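Local coordinates for uncharacterized protein (Bacteroides eggerthii, PDB 4FTD) that is of unknown function but combines a six-bladed beta-propeller with an immunoglobulin-like domain and may act in carbohydrate metabolism, at residues L402-Y416 and C430-I442. Numbering follows the deposited sequence.
Sequences LGGSGNGNALAQTDY and CLFASRTQSGFVI
Strand 412-416 runs antiparallel to strand 430-435, with axes 4.6 Å apart and Gln413-Ser434 and Asp415-Phe432 as hydrogen-bonded pairs. This beta hairpin belongs to a four-stranded antiparallel sheet of the beta-propeller. Strand 120-125, from much earlier in the chain, lies at the other edge of that sheet, as in the closing blade of a propeller. Ahead of strand 412-416, the loop 402-411 wraps round the turn 436-438 and the Arg435 side chain. Arg435 has CG anti to its backbone N (chi1 -173°) and bends at chi2, which carries the guanidinium into this loop. There Arg435 NH2 donates to Ser405 O at 2.8 Å, close to the guanidinium plane, and NH1 adds a weak bond to the same oxygen. Arg435 NH1 also donates to Ser438 OG, which in turn donates to Gly403 O at 2.8 Å. Asn407 ND2 sits over one guanidinium face and donates to Thr436 O. Arg435 NE and NH2 also donate to Ala358 O and Gly359 O, outside the two segments. A methionine in place of Arg435 would probably leave Ser405 O without its direct donors and let the loop shift. Leu402 CD1 packs on Arg435 CB at 3.7 Å, while CD2 meets Val441 CG1. The Asn407 and Gln437 amides stack nearly parallel. Between loop and turn, Asn409 ND2 donates almost straight to Gln437 OE1 at 2.9 Å (178° at the hydrogen).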
loop_
_atom_site.group_PDB
_atom_site.type_symbol
_atom_site.label_atom_id
_atom_site.label_comp_id
_atom_site.label_asym_id
_atom_site.label_seq_id
_atom_site.Cartn_x
_atom_site.Cartn_y
_atom_site.Cartn_z
ATOM N N LEU A 402 6.352 -4.743 12.886
ATOM C CA LEU A 402 7.794 -4.839 12.667
ATOM C C LEU A 402 8.554 -5.203 13.951
ATOM O O LEU A 402 9.747 -5.443 13.904
ATOM C CB LEU A 402 8.332 -3.524 12.064
ATOM C CG LEU A 402 7.789 -3.050 10.705
ATOM C CD1 LEU A 402 8.128 -1.577 10.424
ATOM C CD2 LEU A 402 8.341 -3.969 9.643
ATOM N N GLY A 403 7.869 -5.214 15.095
ATOM C CA GLY A 403 8.518 -5.477 16.383
ATOM C C GLY A 403 9.307 -4.262 16.864
ATOM O O GLY A 403 9.254 -3.170 16.287
ATOM N N GLY A 404 10.041 -4.474 17.933
ATOM C CA GLY A 404 10.858 -3.453 18.540
ATOM C C GLY A 404 10.018 -2.687 19.536
ATOM O O GLY A 404 8.930 -3.096 19.903
ATOM N N SER A 405 10.542 -1.568 20.000
ATOM C CA SER A 405 9.815 -0.763 20.968
ATOM C C SER A 405 10.144 0.702 20.718
ATOM O O SER A 405 10.929 1.065 19.823
ATOM C CB SER A 405 10.174 -1.197 22.388
ATOM O OG SER A 405 11.541 -0.996 22.591
ATOM N N GLY A 406 9.511 1.562 21.482
ATOM C CA GLY A 406 9.718 2.968 21.284
ATOM C C GLY A 406 11.146 3.409 21.494
ATOM O O GLY A 406 11.795 2.934 22.372
ATOM N N ASN A 407 11.619 4.316 20.664
ATOM C CA ASN A 407 12.963 4.883 20.808
ATOM C C ASN A 407 12.947 6.372 20.458
ATOM O O ASN A 407 11.925 6.920 20.002
ATOM C CB ASN A 407 13.995 4.072 19.977
ATOM C CG ASN A 407 13.733 4.123 18.499
ATOM O OD1 ASN A 407 13.722 5.217 17.934
ATOM N ND2 ASN A 407 13.599 2.946 17.836
ATOM N N GLY A 408 14.077 7.031 20.683
ATOM C CA GLY A 408 14.188 8.475 20.441
ATOM C C GLY A 408 14.484 8.871 18.999
ATOM O O GLY A 408 14.607 10.034 18.732
ATOM N N ASN A 409 14.571 7.927 18.056
ATOM C CA ASN A 409 14.928 8.241 16.675
ATOM C C ASN A 409 14.157 7.311 15.722
ATOM O O ASN A 409 14.750 6.614 14.906
ATOM C CB ASN A 409 16.461 8.169 16.504
ATOM C CG ASN A 409 17.059 6.947 17.158
ATOM O OD1 ASN A 409 17.861 7.065 18.076
ATOM N ND2 ASN A 409 16.601 5.758 16.752
ATOM N N ALA A 410 12.830 7.359 15.837
ATOM C CA ALA A 410 11.917 6.386 15.254
ATOM C C ALA A 410 11.535 6.747 13.804
ATOM O O ALA A 410 10.352 6.740 13.413
ATOM C CB ALA A 410 10.691 6.249 16.175
ATOM N N LEU A 411 12.544 7.024 12.991
ATOM C CA LEU A 411 12.313 7.357 11.598
ATOM C C LEU A 411 11.815 6.059 10.894
ATOM O O LEU A 411 12.339 4.922 11.162
ATOM C CB LEU A 411 13.559 7.953 10.904
ATOM C CG LEU A 411 13.925 9.425 11.256
ATOM C CD1 LEU A 411 12.787 10.396 10.919
ATOM C CD2 LEU A 411 14.378 9.548 12.702
ATOM N N ALA A 412 10.759 6.242 10.101
ATOM C CA ALA A 412 10.078 5.162 9.374
ATOM C C ALA A 412 9.798 5.598 7.954
ATOM O O ALA A 412 9.565 6.784 7.704
ATOM C CB ALA A 412 8.768 4.754 10.051
ATOM N N GLN A 413 9.885 4.645 7.026
ATOM C CA GLN A 413 9.673 4.876 5.615
ATOM C C GLN A 413 8.657 3.824 5.107
ATOM O O GLN A 413 8.471 2.740 5.683
ATOM C CB GLN A 413 10.973 4.724 4.784
ATOM C CG GLN A 413 12.071 5.722 5.130
ATOM C CD GLN A 413 12.765 5.437 6.434
ATOM O OE1 GLN A 413 13.061 4.272 6.749
ATOM N NE2 GLN A 413 13.064 6.486 7.195
ATOM N N THR A 414 7.982 4.211 4.043
ATOM C CA THR A 414 7.111 3.331 3.267
ATOM C C THR A 414 7.472 3.480 1.798
ATOM O O THR A 414 8.049 4.481 1.357
ATOM C CB THR A 414 5.614 3.635 3.451
ATOM O OG1 THR A 414 5.347 4.978 3.036
ATOM C CG2 THR A 414 5.184 3.396 4.886
ATOM N N ASP A 415 7.106 2.474 1.028
ATOM C CA ASP A 415 7.276 2.499 -0.431
ATOM C C ASP A 415 6.396 1.401 -1.009
ATOM O O ASP A 415 5.954 0.525 -0.286
ATOM C CB ASP A 415 8.738 2.246 -0.849
ATOM C CG ASP A 415 9.582 3.524 -0.955
ATOM O OD1 ASP A 415 9.141 4.530 -1.608
ATOM O OD2 ASP A 415 10.725 3.489 -0.411
ATOM N N TYR A 416 6.155 1.449 -2.308
ATOM C CA TYR A 416 5.395 0.377 -2.938
ATOM C C TYR A 416 5.783 0.242 -4.371
ATOM O O TYR A 416 6.356 1.167 -4.938
ATOM C CB TYR A 416 3.885 0.653 -2.818
ATOM C CG TYR A 416 3.417 1.843 -3.611
ATOM C CD1 TYR A 416 3.438 3.132 -3.064
ATOM C CD2 TYR A 416 2.924 1.688 -4.915
ATOM C CE1 TYR A 416 3.008 4.223 -3.807
ATOM C CE2 TYR A 416 2.495 2.775 -5.656
ATOM C CZ TYR A 416 2.537 4.026 -5.087
ATOM O OH TYR A 416 2.119 5.063 -5.809
ATOM N N CYS A 430 2.898 -4.670 -4.124
ATOM C CA CYS A 430 4.043 -4.931 -3.246
ATOM C C CYS A 430 4.257 -3.721 -2.355
ATOM O O CYS A 430 4.420 -2.625 -2.858
ATOM C CB CYS A 430 5.267 -5.230 -4.077
ATOM S SG CYS A 430 5.012 -6.439 -5.390
ATOM N N LEU A 431 4.164 -3.922 -1.039
ATOM C CA LEU A 431 4.242 -2.864 -0.043
ATOM C C LEU A 431 5.497 -3.075 0.797
ATOM O O LEU A 431 5.873 -4.204 1.092
ATOM C CB LEU A 431 2.986 -2.858 0.846
ATOM C CG LEU A 431 1.641 -2.800 0.102
ATOM C CD1 LEU A 431 0.530 -2.800 1.145
ATOM C CD2 LEU A 431 1.504 -1.573 -0.817
ATOM N N PHE A 432 6.126 -1.971 1.161
ATOM C CA PHE A 432 7.346 -1.949 1.962
ATOM C C PHE A 432 7.189 -0.941 3.064
ATOM O O PHE A 432 6.650 0.158 2.840
ATOM C CB PHE A 432 8.493 -1.544 1.074
ATOM C CG PHE A 432 9.803 -1.216 1.788
ATOM C CD1 PHE A 432 10.097 0.096 2.174
ATOM C CD2 PHE A 432 10.812 -2.211 1.918
ATOM C CE1 PHE A 432 11.322 0.412 2.759
ATOM C CE2 PHE A 432 12.042 -1.895 2.465
ATOM C CZ PHE A 432 12.287 -0.580 2.898
ATOM N N ALA A 433 7.700 -1.297 4.226
ATOM C CA ALA A 433 7.885 -0.393 5.368
ATOM C C ALA A 433 9.226 -0.731 6.036
ATOM O O ALA A 433 9.676 -1.898 6.047
ATOM C CB ALA A 433 6.753 -0.502 6.388
ATOM N N SER A 434 9.866 0.300 6.565
ATOM C CA SER A 434 11.095 0.193 7.336
ATOM C C SER A 434 10.984 1.115 8.527
ATOM O O SER A 434 10.529 2.238 8.381
ATOM C CB SER A 434 12.300 0.678 6.519
ATOM O OG SER A 434 13.511 0.393 7.248
ATOM N N ARG A 435 11.501 0.688 9.663
ATOM C CA ARG A 435 11.481 1.478 10.862
ATOM C C ARG A 435 12.765 1.293 11.649
ATOM O O ARG A 435 13.241 0.155 11.874
ATOM C CB ARG A 435 10.246 1.157 11.657
ATOM C CG ARG A 435 10.047 2.050 12.867
ATOM C CD ARG A 435 10.548 1.391 14.135
ATOM N NE ARG A 435 10.286 2.178 15.319
ATOM C CZ ARG A 435 10.660 1.839 16.546
ATOM N NH1 ARG A 435 11.349 0.727 16.752
ATOM N NH2 ARG A 435 10.339 2.618 17.579
ATOM N N THR A 436 13.335 2.417 12.074
ATOM C CA THR A 436 14.620 2.442 12.805
ATOM C C THR A 436 14.621 1.582 14.066
ATOM O O THR A 436 13.736 1.733 14.904
ATOM C CB THR A 436 15.028 3.872 13.160
ATOM O OG1 THR A 436 15.058 4.634 11.948
ATOM C CG2 THR A 436 16.389 3.917 13.878
ATOM N N GLN A 437 15.588 0.681 14.144
ATOM C CA GLN A 437 15.751 -0.284 15.262
ATOM C C GLN A 437 14.681 -1.403 15.290
ATOM O O GLN A 437 14.569 -2.132 16.287
ATOM C CB GLN A 437 15.924 0.410 16.645
ATOM C CG GLN A 437 17.197 1.240 16.722
ATOM C CD GLN A 437 17.347 2.042 18.017
ATOM O OE1 GLN A 437 17.503 3.270 18.008
ATOM N NE2 GLN A 437 17.258 1.363 19.119
ATOM N N SER A 438 13.940 -1.575 14.201
ATOM C CA SER A 438 13.018 -2.711 14.052
ATOM C C SER A 438 13.292 -3.507 12.789
ATOM O O SER A 438 13.142 -4.691 12.787
ATOM C CB SER A 438 11.583 -2.273 14.028
ATOM O OG SER A 438 11.263 -1.571 15.195
ATOM N N GLY A 439 13.662 -2.849 11.692
ATOM C CA GLY A 439 13.958 -3.537 10.446
ATOM C C GLY A 439 12.953 -3.176 9.343
ATOM O O GLY A 439 12.305 -2.158 9.416
ATOM N N PHE A 440 12.831 -4.036 8.337
ATOM C CA PHE A 440 11.964 -3.773 7.195
ATOM C C PHE A 440 11.237 -5.013 6.718
ATOM O O PHE A 440 11.647 -6.112 7.043
ATOM C CB PHE A 440 12.735 -3.097 6.069
ATOM C CG PHE A 440 13.744 -3.965 5.322
ATOM C CD1 PHE A 440 13.343 -4.779 4.276
ATOM C CD2 PHE A 440 15.118 -3.888 5.623
ATOM C CE1 PHE A 440 14.271 -5.566 3.579
ATOM C CE2 PHE A 440 16.042 -4.642 4.928
ATOM C CZ PHE A 440 15.621 -5.464 3.893
ATOM N N VAL A 441 10.177 -4.817 5.943
ATOM C CA VAL A 441 9.352 -5.916 5.403
ATOM C C VAL A 441 8.896 -5.547 3.983
ATOM O O VAL A 441 8.721 -4.345 3.639
ATOM C CB VAL A 441 8.147 -6.216 6.339
ATOM C CG1 VAL A 441 7.139 -5.079 6.355
ATOM C CG2 VAL A 441 7.421 -7.505 5.979
ATOM N N ILE A 442 8.786 -6.571 3.124
ATOM C CA ILE A 442 8.118 -6.464 1.854
ATOM C C ILE A 442 6.911 -7.422 1.907
ATOM O O ILE A 442 7.090 -8.607 2.175
ATOM C CB ILE A 442 9.023 -6.875 0.704
ATOM C CG1 ILE A 442 10.264 -5.962 0.644
ATOM C CG2 ILE A 442 8.212 -6.858 -0.614
ATOM C CD1 ILE A 442 11.404 -6.540 -0.184
HETATM O O HOH W 1 12.067 -5.693 15.025
HETATM O O HOH W 2 13.026 -1.236 18.477
HETATM O O HOH W 3 14.007 2.833 8.840
#